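Local structure of alanine racemase (Enterococcus faecalis, 3E6E) at residues K24-R28 / P239-L243; L247-L253 / G328-V334; V299-R305 / D337-N342. The protein belongs to the alanine racemase family, enzymes that join a TIM-barrel domain to a mainly beta domain, and holds the ligand DCS in this model. The protein carries 1 engineered substitution. All coordinates share one frame; numbering follows the deposited sequence.

How the contacts relate
From the N terminus, helix 15-28 supplies the first half of contact 1. The chain then runs through the TIM barrel, and residues 239-243 close this long loop against the helix. Contact 1 is complete before the others begin. Residues 247-253 follow three residues later and open contact 2, and 299-305 open contact 3. Next, 328-334 return to 247-253, and 337-342 return to 299-305. Contacts 2 and 3 therefore cross. They also touch: T332 N probably donates a hydrogen bond to L300 O, linking strands 330-332 and 298-301 in one sheet of the C-terminal domain. Contact 1 lies on the barrel domain, where the loop leading out of it folds back on helix 15-28.

Contact 1: residues K24-R28 / P239-L243; sequences KECQR and PSYAL
Y241 lays its ring against K24, E25 and R28, at the C-terminal end of helix 15-28, the first helix of the TIM-barrel domain. The ring comes from the loop between strands 220-223 and 249-259. Most of the contact is packing. Chi1 of Y241 is 72°, with CG between its backbone N and carbonyl carbon, which sends the ring to the helix. E25 N lies over one ring face. K24 approaches obliquely, its CB 3.3 Å from Y241 CE1. R28 also comes in obliquely, its CD 3.8 Å from Y241 CD2. The E25 carboxylate is tilted only 27° from the ring plane, with OE2 3.6 Å from Y241 CE2.

No hydrogen bond joins the two segments. Their polar ends are held by other residues of the chain: K24 NZ forms a salt bridge with E20, Y241 OH bonds to Y223 OH, and S240 OG bonds to L211 O.

R28 reaches S240 by a chain extended from CG to NE. Its guanidinium presents a face, not an N-H, to the backbone oxygen of this serine: S240 O sits 3.0 Å above the guanidinium plane, displaced toward the rim.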
loop_
_atom_site.group_PDB
_atom_site.type_symbol
_atom_site.label_atom_id
_atom_site.label_comp_id
_atom_site.label_asym_id
_atom_site.label_seq_id
_atom_site.Cartn_x
_atom_site.Cartn_y
_atom_site.Cartn_z
ATOM N N LYS A 24 29.129 7.451 -2.490
ATOM C CA LYS A 24 29.930 6.964 -1.369
ATOM C C LYS A 24 30.371 5.539 -1.656
ATOM O O LYS A 24 31.564 5.243 -1.670
ATOM C CB LYS A 24 29.137 6.965 -0.054
ATOM C CG LYS A 24 28.766 8.324 0.518
ATOM C CD LYS A 24 29.965 9.159 0.891
ATOM C CE LYS A 24 29.600 10.154 1.998
ATOM N NZ LYS A 24 28.305 10.880 1.762
ATOM N N GLU A 25 29.396 4.666 -1.890
ATOM C CA GLU A 25 29.671 3.264 -2.166
ATOM C C GLU A 25 30.569 3.056 -3.395
ATOM O O GLU A 25 31.504 2.264 -3.349
ATOM C CB GLU A 25 28.346 2.498 -2.316
ATOM C CG GLU A 25 28.489 1.048 -2.746
ATOM C CD GLU A 25 29.278 0.187 -1.760
ATOM O OE1 GLU A 25 29.668 -0.938 -2.151
ATOM O OE2 GLU A 25 29.502 0.620 -0.604
ATOM N N CYS A 26 30.301 3.778 -4.478
ATOM C CA CYS A 26 31.099 3.641 -5.691
ATOM C C CYS A 26 32.589 3.909 -5.466
ATOM O O CYS A 26 33.444 3.320 -6.131
ATOM C CB CYS A 26 30.585 4.588 -6.780
ATOM S SG CYS A 26 28.998 4.138 -7.488
ATOM N N GLN A 27 32.890 4.804 -4.533
ATOM C CA GLN A 27 34.269 5.167 -4.221
ATOM C C GLN A 27 34.879 4.174 -3.260
ATOM O O GLN A 27 36.095 3.996 -3.204
ATOM C CB GLN A 27 34.318 6.562 -3.591
ATOM C CG GLN A 27 34.162 7.694 -4.587
ATOM C CD GLN A 27 34.016 9.043 -3.915
ATOM O OE1 GLN A 27 34.765 9.371 -2.987
ATOM N NE2 GLN A 27 33.054 9.842 -4.385
ATOM N N ARG A 28 34.007 3.538 -2.498
ATOM C CA ARG A 28 34.391 2.565 -1.498
ATOM C C ARG A 28 34.582 1.243 -2.218
ATOM O O ARG A 28 35.208 0.317 -1.701
ATOM C CB ARG A 28 33.259 2.466 -0.476
ATOM C CG ARG A 28 33.611 1.825 0.835
ATOM C CD ARG A 28 32.503 2.062 1.864
ATOM N NE ARG A 28 32.790 1.408 3.138
ATOM C CZ ARG A 28 33.866 1.652 3.878
ATOM N NH1 ARG A 28 34.760 2.540 3.476
ATOM N NH2 ARG A 28 34.058 1.000 5.016
ATOM N N PRO A 239 26.379 0.694 9.453
ATOM C CA PRO A 239 26.831 0.742 8.065
ATOM C C PRO A 239 28.290 1.123 7.993
ATOM O O PRO A 239 28.837 1.664 8.941
ATOM C CB PRO A 239 25.916 1.778 7.454
ATOM C CG PRO A 239 24.632 1.467 8.149
ATOM C CD PRO A 239 25.075 1.358 9.592
ATOM N N SER A 240 28.916 0.828 6.863
ATOM C CA SER A 240 30.330 1.117 6.682
ATOM C C SER A 240 30.608 2.560 6.264
ATOM O O SER A 240 31.757 2.949 6.041
ATOM C CB SER A 240 30.900 0.133 5.667
ATOM O OG SER A 240 30.655 -1.186 6.121
ATOM N N TYR A 241 29.539 3.343 6.155
ATOM C CA TYR A 241 29.629 4.754 5.803
ATOM C C TYR A 241 28.274 5.414 6.063
ATOM O O TYR A 241 27.237 4.745 6.091
ATOM C CB TYR A 241 30.067 4.922 4.341
ATOM C CG TYR A 241 29.028 4.571 3.296
ATOM C CD1 TYR A 241 28.097 5.513 2.867
ATOM C CD2 TYR A 241 28.980 3.295 2.729
ATOM C CE1 TYR A 241 27.144 5.193 1.899
ATOM C CE2 TYR A 241 28.032 2.968 1.765
ATOM C CZ TYR A 241 27.121 3.919 1.356
ATOM O OH TYR A 241 26.183 3.611 0.407
ATOM N N ALA A 242 28.295 6.729 6.266
ATOM C CA ALA A 242 27.100 7.512 6.558
ATOM C C ALA A 242 26.029 7.432 5.497
ATOM O O ALA A 242 26.198 7.967 4.405
ATOM C CB ALA A 242 27.479 8.951 6.762
ATOM N N LEU A 243 24.926 6.764 5.822
ATOM C CA LEU A 243 23.802 6.642 4.900
ATOM C C LEU A 243 22.910 7.839 5.198
ATOM O O LEU A 243 22.713 8.184 6.357
ATOM C CB LEU A 243 23.030 5.340 5.149
ATOM C CG LEU A 243 23.719 4.023 4.777
ATOM C CD1 LEU A 243 22.874 2.841 5.254
ATOM C CD2 LEU A 243 23.937 3.971 3.259
#

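Contact 2: residues L247-L253 / G328-V334; sequences LRLTSEL and GPVVTLV. Engineered in segment 328-334: P329 (natural residue Ser).
A classic beta bulge interrupts the antiparallel pairing of 247-253 with 328-334: L333 and V334 together stand across from the single residue L249. L249 O accepts two bonds there. V334 N gives the straighter one, at 3.0 Å from L249 O and on a lone pair, and L333 N the more bent one. In return, L249 N donates to V334 O. The register moves by one residue at this point.

Beyond the bulge, S251 and V331 form a hydrogen-bonded pair. S251 N is 2.7 Å from V331 O, in the carbonyl plane, while V331 N meets S251 O at 2.6 Å from 47° above the plane. The second distance is short for such a bond and should not be pressed at this resolution. The pairing then runs out in a weak bond from L253 N to P329 O and a firmer one from G328 N to L253 O. P329 is an engineered residue, Ser in the natural sequence.

Apolar side chains pack along the pair. L249 sets its CB 3.6 Å from V334 CB. With chi1 at 173°, its CG is anti to the backbone N, and CD2 comes to 3.8 Å from L333 CB. L253 crosses V331 at about a right angle, its CG 3.9 Å from V331 CG2, and its CD1 also touches the P329 ring at CD. Among T250, V330 and T332, the T250 methyl CG2 lies 4.0 Å from V330 CG1.

S251 is buried, and its OG is hydrogen-bonded to T9 OG1. Strand 249-252 lies between 330-332 and 10-12, where T250 bonds by backbone to R10. Strand 330-332 is in turn flanked by 298-301, while V282 of strand 277-282 packs on S251 and V331.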
loop_
_atom_site.group_PDB
_atom_site.type_symbol
_atom_site.label_atom_id
_atom_site.label_comp_id
_atom_site.label_asym_id
_atom_site.label_seq_id
_atom_site.Cartn_x
_atom_site.Cartn_y
_atom_site.Cartn_z
ATOM N N LEU A 247 13.946 9.514 2.095
ATOM C CA LEU A 247 12.502 9.579 2.286
ATOM C C LEU A 247 12.157 10.541 3.412
ATOM O O LEU A 247 12.913 10.676 4.367
ATOM C CB LEU A 247 11.978 8.186 2.634
ATOM C CG LEU A 247 10.510 7.791 2.515
ATOM C CD1 LEU A 247 9.618 8.870 3.087
ATOM C CD2 LEU A 247 10.180 7.521 1.075
ATOM N N ARG A 248 10.998 11.188 3.294
ATOM C CA ARG A 248 10.493 12.143 4.284
ATOM C C ARG A 248 8.970 12.199 4.148
ATOM O O ARG A 248 8.432 12.187 3.034
ATOM C CB ARG A 248 11.103 13.517 4.033
ATOM C CG ARG A 248 11.258 14.344 5.268
ATOM C CD ARG A 248 12.081 15.595 4.995
ATOM N NE ARG A 248 12.173 16.400 6.212
ATOM C CZ ARG A 248 11.155 17.061 6.763
ATOM N NH1 ARG A 248 9.956 17.034 6.202
ATOM N NH2 ARG A 248 11.331 17.718 7.902
ATOM N N LEU A 249 8.266 12.253 5.270
ATOM C CA LEU A 249 6.805 12.272 5.220
ATOM C C LEU A 249 6.183 13.334 6.112
ATOM O O LEU A 249 6.430 13.367 7.325
ATOM C CB LEU A 249 6.272 10.905 5.621
ATOM C CG LEU A 249 4.774 10.719 5.796
ATOM C CD1 LEU A 249 4.041 10.844 4.457
ATOM C CD2 LEU A 249 4.551 9.342 6.384
ATOM N N THR A 250 5.357 14.192 5.514
ATOM C CA THR A 250 4.703 15.265 6.261
ATOM C C THR A 250 3.227 15.381 5.949
ATOM O O THR A 250 2.707 14.762 5.016
ATOM C CB THR A 250 5.321 16.647 5.947
ATOM O OG1 THR A 250 5.375 16.822 4.525
ATOM C CG2 THR A 250 6.710 16.796 6.559
ATOM N N SER A 251 2.557 16.197 6.748
ATOM C CA SER A 251 1.140 16.474 6.570
ATOM C C SER A 251 0.903 17.710 7.414
ATOM O O SER A 251 1.855 18.432 7.730
ATOM C CB SER A 251 0.288 15.313 7.081
ATOM O OG SER A 251 -1.066 15.470 6.682
ATOM N N GLU A 252 -0.345 17.973 7.780
ATOM C CA GLU A 252 -0.625 19.132 8.622
ATOM C C GLU A 252 -1.985 19.064 9.291
ATOM O O GLU A 252 -2.905 18.414 8.801
ATOM C CB GLU A 252 -0.500 20.436 7.813
ATOM C CG GLU A 252 -1.612 20.702 6.819
ATOM C CD GLU A 252 -1.312 21.905 5.923
ATOM O OE1 GLU A 252 -2.253 22.463 5.309
ATOM O OE2 GLU A 252 -0.126 22.288 5.828
ATOM N N LEU A 253 -2.081 19.747 10.429
ATOM C CA LEU A 253 -3.299 19.817 11.218
ATOM C C LEU A 253 -4.421 20.463 10.423
ATOM O O LEU A 253 -4.269 21.571 9.919
ATOM C CB LEU A 253 -3.034 20.633 12.475
ATOM C CG LEU A 253 -2.121 19.953 13.484
ATOM C CD1 LEU A 253 -1.767 20.912 14.586
ATOM C CD2 LEU A 253 -2.813 18.722 14.035
ATOM N N GLY A 328 -3.196 24.189 10.496
ATOM C CA GLY A 328 -2.136 24.541 9.567
ATOM C C GLY A 328 -0.684 24.229 9.901
ATOM O O GLY A 328 0.123 24.137 8.982
ATOM N N PRO A 329 -0.301 24.093 11.180
ATOM C CA PRO A 329 1.108 23.787 11.451
ATOM C C PRO A 329 1.500 22.474 10.755
ATOM O O PRO A 329 0.668 21.570 10.616
ATOM C CB PRO A 329 1.150 23.666 12.973
ATOM C CG PRO A 329 0.053 24.571 13.422
ATOM C CD PRO A 329 -1.049 24.253 12.438
ATOM N N VAL A 330 2.753 22.366 10.319
ATOM C CA VAL A 330 3.209 21.149 9.638
ATOM C C VAL A 330 3.343 19.945 10.559
ATOM O O VAL A 330 3.925 20.030 11.642
ATOM C CB VAL A 330 4.578 21.346 8.950
ATOM C CG1 VAL A 330 5.056 20.015 8.361
ATOM C CG2 VAL A 330 4.472 22.398 7.858
ATOM N N VAL A 331 2.793 18.820 10.126
ATOM C CA VAL A 331 2.898 17.611 10.909
ATOM C C VAL A 331 3.968 16.741 10.284
ATOM O O VAL A 331 3.856 16.321 9.124
ATOM C CB VAL A 331 1.579 16.837 10.943
ATOM C CG1 VAL A 331 1.803 15.453 11.557
ATOM C CG2 VAL A 331 0.550 17.617 11.768
ATOM N N THR A 332 5.012 16.479 11.058
ATOM C CA THR A 332 6.113 15.661 10.593
ATOM C C THR A 332 6.034 14.215 11.089
ATOM O O THR A 332 6.233 13.938 12.275
ATOM C CB THR A 332 7.433 16.272 11.033
ATOM O OG1 THR A 332 7.473 17.648 10.622
ATOM C CG2 THR A 332 8.600 15.505 10.411
ATOM N N LEU A 333 5.738 13.295 10.176
ATOM C CA LEU A 333 5.648 11.887 10.529
ATOM C C LEU A 333 6.989 11.165 10.346
ATOM O O LEU A 333 7.360 10.312 11.156
ATOM C CB LEU A 333 4.553 11.200 9.708
ATOM C CG LEU A 333 3.109 11.629 10.030
ATOM C CD1 LEU A 333 2.795 12.967 9.388
ATOM C CD2 LEU A 333 2.144 10.589 9.524
ATOM N N VAL A 334 7.717 11.503 9.289
ATOM C CA VAL A 334 9.013 10.886 9.037
ATOM C C VAL A 334 10.006 11.983 8.667
ATOM O O VAL A 334 9.853 12.647 7.648
ATOM C CB VAL A 334 8.916 9.850 7.890
ATOM C CG1 VAL A 334 10.278 9.254 7.609
ATOM C CG2 VAL A 334 7.932 8.760 8.264
#

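Contact 3: residues V299-R305 / D337-N342; sequences VLVNGKR and DGNEEN
R305 bends over E340 to reach N342. From its CB the chain sets off with CG anti to the carbonyl carbon, then turns at chi2 and again at chi3 (64°). CG packs 4.0 Å from E340 CD. CD lies 3.7 Å from E340 OE2. NE turns outside the contact to T298 OG1. NH1 makes a salt bridge to E340, 3.1 Å from OE2, which is met on the anti side but tilted out of the carboxylate plane, with the guanidinium and carboxylate planes 78° apart. E341 O also lies at the guanidinium edge, in plane. Over the centre of one guanidinium face sits L300 CD2. At the tip, R305 NH2 is modelled too close to N342 OD1 for the detail to be trusted. N342 ND2 bonds to T298 O.

Two beta hairpins meet here, one with a type I' turn from V301 to K304 and the other with a type II' turn from D337 to E340. Their turns touch at G303 and G338.

D337 crosses from one turn to the other. G303 N donates to D337 OD1 at 2.9 Å, coming 75° out of the carboxylate plane. The same L300 CD2 is 3.5 Å from E340 CB.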
loop_
_atom_site.group_PDB
_atom_site.type_symbol
_atom_site.label_atom_id
_atom_site.label_comp_id
_atom_site.label_asym_id
_atom_site.label_seq_id
_atom_site.Cartn_x
_atom_site.Cartn_y
_atom_site.Cartn_z
ATOM N N VAL A 299 4.125 11.650 16.512
ATOM C CA VAL A 299 4.573 12.435 15.367
ATOM C C VAL A 299 5.080 13.796 15.837
ATOM O O VAL A 299 5.054 14.092 17.030
ATOM C CB VAL A 299 3.452 12.641 14.345
ATOM C CG1 VAL A 299 3.019 11.299 13.780
ATOM C CG2 VAL A 299 2.293 13.363 14.992
ATOM N N LEU A 300 5.513 14.636 14.900
ATOM C CA LEU A 300 6.072 15.926 15.271
ATOM C C LEU A 300 5.345 17.183 14.831
ATOM O O LEU A 300 5.046 17.391 13.650
ATOM C CB LEU A 300 7.527 15.986 14.807
ATOM C CG LEU A 300 8.361 14.827 15.358
ATOM C CD1 LEU A 300 9.711 14.767 14.650
ATOM C CD2 LEU A 300 8.546 15.003 16.859
ATOM N N VAL A 301 5.087 18.034 15.815
ATOM C CA VAL A 301 4.420 19.310 15.605
ATOM C C VAL A 301 5.301 20.343 16.304
ATOM O O VAL A 301 5.536 20.258 17.499
ATOM C CB VAL A 301 3.004 19.291 16.230
ATOM C CG1 VAL A 301 2.208 20.521 15.783
ATOM C CG2 VAL A 301 2.281 17.992 15.828
ATOM N N ASN A 302 5.815 21.300 15.549
ATOM C CA ASN A 302 6.683 22.328 16.115
ATOM C C ASN A 302 7.790 21.740 16.976
ATOM O O ASN A 302 8.095 22.261 18.054
ATOM C CB ASN A 302 5.887 23.319 16.964
ATOM C CG ASN A 302 4.859 24.075 16.166
ATOM O OD1 ASN A 302 5.083 24.424 15.005
ATOM N ND2 ASN A 302 3.719 24.356 16.796
ATOM N N GLY A 303 8.381 20.646 16.510
ATOM C CA GLY A 303 9.475 20.035 17.248
ATOM C C GLY A 303 9.120 19.374 18.561
ATOM O O GLY A 303 10.008 19.020 19.327
ATOM N N LYS A 304 7.831 19.215 18.830
ATOM C CA LYS A 304 7.377 18.561 20.055
ATOM C C LYS A 304 6.724 17.244 19.635
ATOM O O LYS A 304 6.090 17.171 18.583
ATOM C CB LYS A 304 6.350 19.439 20.779
ATOM C CG LYS A 304 6.863 20.796 21.255
ATOM C CD LYS A 304 7.522 20.715 22.623
ATOM C CE LYS A 304 7.900 22.112 23.136
ATOM N NZ LYS A 304 8.300 22.128 24.575
ATOM N N ARG A 305 6.872 16.202 20.443
ATOM C CA ARG A 305 6.277 14.918 20.095
ATOM C C ARG A 305 4.783 14.884 20.429
ATOM O O ARG A 305 4.346 15.452 21.437
ATOM C CB ARG A 305 7.027 13.784 20.806
ATOM C CG ARG A 305 8.551 13.904 20.656
ATOM C CD ARG A 305 9.266 12.567 20.538
ATOM N NE ARG A 305 8.867 11.846 19.329
ATOM C CZ ARG A 305 9.677 11.537 18.316
ATOM N NH1 ARG A 305 10.962 11.874 18.328
ATOM N NH2 ARG A 305 9.190 10.884 17.281
ATOM N N ASP A 337 12.374 17.712 12.992
ATOM C CA ASP A 337 11.598 18.884 13.376
ATOM C C ASP A 337 12.195 19.281 14.710
ATOM O O ASP A 337 12.052 18.565 15.707
ATOM C CB ASP A 337 10.112 18.537 13.539
ATOM C CG ASP A 337 9.207 19.777 13.589
ATOM O OD1 ASP A 337 7.992 19.611 13.845
ATOM O OD2 ASP A 337 9.702 20.909 13.366
ATOM N N GLY A 338 12.870 20.421 14.725
ATOM C CA GLY A 338 13.510 20.845 15.945
ATOM C C GLY A 338 14.632 19.844 16.139
ATOM O O GLY A 338 15.360 19.550 15.185
ATOM N N ASN A 339 14.771 19.302 17.347
ATOM C CA ASN A 339 15.818 18.324 17.600
ATOM C C ASN A 339 15.302 16.888 17.596
ATOM O O ASN A 339 16.078 15.958 17.789
ATOM C CB ASN A 339 16.501 18.613 18.928
ATOM C CG ASN A 339 17.062 20.006 18.993
ATOM O OD1 ASN A 339 17.763 20.453 18.080
ATOM N ND2 ASN A 339 16.769 20.707 20.082
ATOM N N GLU A 340 13.998 16.715 17.381
ATOM C CA GLU A 340 13.381 15.390 17.347
ATOM C C GLU A 340 13.491 14.768 15.964
ATOM O O GLU A 340 13.543 15.476 14.953
ATOM C CB GLU A 340 11.904 15.479 17.729
ATOM C CG GLU A 340 11.681 16.008 19.128
ATOM C CD GLU A 340 12.348 15.148 20.186
ATOM O OE1 GLU A 340 12.571 15.641 21.315
ATOM O OE2 GLU A 340 12.641 13.971 19.888
ATOM N N GLU A 341 13.517 13.441 15.917
ATOM C CA GLU A 341 13.620 12.725 14.648
ATOM C C GLU A 341 12.759 11.474 14.583
ATOM O O GLU A 341 12.779 10.634 15.483
ATOM C CB GLU A 341 15.072 12.293 14.371
ATOM C CG GLU A 341 15.812 13.077 13.285
ATOM C CD GLU A 341 16.411 12.191 12.174
ATOM O OE1 GLU A 341 15.715 11.942 11.163
ATOM O OE2 GLU A 341 17.576 11.743 12.315
ATOM N N ASN A 342 11.993 11.364 13.509
ATOM C CA ASN A 342 11.207 10.175 13.280
ATOM C C ASN A 342 11.839 9.595 12.034
ATOM O O ASN A 342 11.958 10.268 11.007
ATOM C CB ASN A 342 9.738 10.496 13.063
ATOM C CG ASN A 342 8.934 10.303 14.314
ATOM O OD1 ASN A 342 9.443 9.762 15.287
ATOM N ND2 ASN A 342 7.678 10.722 14.301
#